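Local coordinates for SusD superfamily protein (Bacteroides thetaiotaomicron VPI-5482, PDB 3HDX) that probably binds polysaccharide at the outer membrane for carbohydrate uptake, as a homologue of the starch-binding protein SusD, at residues A[115-120]-A[259-264]. Sequence-based numbering, arbitrary orientation.
Sequences RALRAF and LGFNFA. With EDO (1,2-ethanediol), chain I.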
# COMPACT_ATOMS: atom_id res chain seq x y z
N ARG A 115 0.39 8.27 15.68
CA ARG A 115 0.50 9.49 14.88
C ARG A 115 0.79 9.11 13.41
O ARG A 115 0.19 9.69 12.49
CB ARG A 115 1.62 10.40 15.42
CG ARG A 115 1.73 11.71 14.73
CD ARG A 115 2.89 12.53 15.20
NE ARG A 115 2.84 12.98 16.56
CZ ARG A 115 2.29 14.09 17.02
NH1 ARG A 115 1.48 14.82 16.28
NH2 ARG A 115 2.46 14.41 18.31
N ALA A 116 1.73 8.19 13.21
CA ALA A 116 2.09 7.75 11.86
C ALA A 116 0.94 7.00 11.18
O ALA A 116 0.72 7.17 9.97
CB ALA A 116 3.38 6.88 11.90
N LEU A 117 0.22 6.17 11.94
CA LEU A 117 -0.92 5.45 11.38
C LEU A 117 -2.02 6.41 10.94
O LEU A 117 -2.65 6.22 9.89
CB LEU A 117 -1.44 4.39 12.36
CG LEU A 117 -0.54 3.17 12.59
CD1 LEU A 117 -0.96 2.40 13.86
CD2 LEU A 117 -0.58 2.22 11.40
N ARG A 118 -2.28 7.43 11.75
CA ARG A 118 -3.26 8.46 11.37
C ARG A 118 -2.84 9.16 10.07
O ARG A 118 -3.68 9.39 9.19
CB ARG A 118 -3.47 9.44 12.51
CG ARG A 118 -4.38 10.61 12.17
CD ARG A 118 -4.76 11.41 13.41
NE ARG A 118 -3.59 12.12 13.94
CZ ARG A 118 -3.61 12.98 14.96
NH1 ARG A 118 -4.73 13.18 15.67
NH2 ARG A 118 -2.49 13.61 15.31
N ALA A 119 -1.54 9.54 9.99
CA ALA A 119 -1.01 10.21 8.82
C ALA A 119 -1.10 9.32 7.58
O ALA A 119 -1.46 9.79 6.48
CB ALA A 119 0.44 10.69 9.06
N PHE A 120 -0.79 8.03 7.76
CA PHE A 120 -0.94 7.04 6.67
C PHE A 120 -2.39 6.95 6.20
O PHE A 120 -2.65 6.94 4.98
CB PHE A 120 -0.41 5.67 7.12
CG PHE A 120 -0.64 4.57 6.15
CD1 PHE A 120 0.11 4.48 4.99
CD2 PHE A 120 -1.62 3.62 6.39
CE1 PHE A 120 -0.11 3.43 4.09
CE2 PHE A 120 -1.85 2.58 5.49
CZ PHE A 120 -1.09 2.48 4.35
N LEU A 259 6.46 -1.53 5.24
CA LEU A 259 5.16 -1.13 5.81
C LEU A 259 4.13 -2.14 5.36
O LEU A 259 3.94 -2.36 4.14
CB LEU A 259 4.78 0.30 5.38
CG LEU A 259 3.67 1.02 6.17
CD1 LEU A 259 3.72 2.52 5.81
CD2 LEU A 259 2.29 0.49 5.96
N GLY A 260 3.46 -2.76 6.32
CA GLY A 260 2.41 -3.70 6.00
C GLY A 260 1.53 -3.98 7.19
O GLY A 260 1.76 -3.41 8.26
N PHE A 261 0.51 -4.82 6.97
CA PHE A 261 -0.49 -5.17 8.00
C PHE A 261 -0.73 -6.66 7.95
O PHE A 261 -0.95 -7.23 6.87
CB PHE A 261 -1.80 -4.40 7.79
CG PHE A 261 -1.59 -2.93 7.82
CD1 PHE A 261 -1.57 -2.24 9.02
CD2 PHE A 261 -1.31 -2.24 6.64
CE1 PHE A 261 -1.25 -0.86 9.06
CE2 PHE A 261 -1.01 -0.86 6.67
CZ PHE A 261 -0.99 -0.18 7.89
N ASN A 262 -0.65 -7.27 9.12
CA ASN A 262 -0.71 -8.73 9.23
C ASN A 262 -2.01 -9.22 9.85
O ASN A 262 -2.64 -8.51 10.64
CB ASN A 262 0.45 -9.20 10.12
CG ASN A 262 1.77 -8.60 9.72
OD1 ASN A 262 2.08 -8.49 8.53
ND2 ASN A 262 2.52 -8.11 10.70
N PHE A 263 -2.33 -10.47 9.58
CA PHE A 263 -3.59 -11.06 10.10
C PHE A 263 -3.30 -12.16 11.13
O PHE A 263 -2.38 -12.97 10.91
CB PHE A 263 -4.38 -11.56 8.91
CG PHE A 263 -4.85 -10.43 8.01
CD1 PHE A 263 -3.95 -9.81 7.11
CD2 PHE A 263 -6.18 -9.98 8.07
CE1 PHE A 263 -4.35 -8.78 6.29
CE2 PHE A 263 -6.61 -8.93 7.24
CZ PHE A 263 -5.71 -8.34 6.34
N ALA A 264 -4.08 -12.17 12.24
CA ALA A 264 -3.96 -13.17 13.35
C ALA A 264 -5.23 -14.01 13.49
O ALA A 264 -6.31 -13.49 13.81
CB ALA A 264 -3.63 -12.47 14.70
C1 EDO I . 4.74 -2.58 9.76
O1 EDO I . 4.21 -1.64 8.89
C2 EDO I . 6.00 -3.16 9.23
O2 EDO I . 5.67 -4.09 8.19
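Phe120 and Phe261 bring their rings together from opposite directions, one from a helix and the other from a strand. The contact is apolar and buried. The Phe120 side chain starts at a CB pointing toward the strand. With CG anti to the backbone N (chi1 174°), the ring reaches off the helix toward Leu259 and Phe261. Phe120 CD1 then faces Leu259, whose CD1 lies 4.2 Å from it. Phe120 CD2, on the other side of the ring, lies 4.1 Å from Phe261 CZ. Further out, Phe120 CE2 makes the closest approach between the two segments, 3.7 Å to Phe261 CE2. Phe120 CZ, at the tip, is 4.1 Å from that same Phe261 CE2. The ring planes are inclined at 35° with centroids 5.7 Å apart, an oblique meeting that is neither a stack nor edge-to-face. Leu259 CD2 sits over one face of the Phe120 ring, offset toward the rim. Leu117 CD2 meets Phe261 from another side, at the ring edge and in its plane, 3.9 Å from Phe261 CE1. Cutting Phe120 back to an alanine is likely to open a gap between helix and strand and strip Leu259 and Phe261 of their shared aromatic neighbour. Phe360 also meets the Phe120 ring edge-to-face. At Gly260 the strand backbone binds an ethanediol, probably from the crystallisation liquor: Gly260 N donates to O1 at 2.9 Å, and O1 donates back to Gly260 O. The arrangement is plain core packing of a mostly helical SusD-family fold, in which segment 115-120 of helix 104-129 runs nearly perpendicular to strand 259-261, part of a small two-stranded antiparallel sheet with strand 358-361.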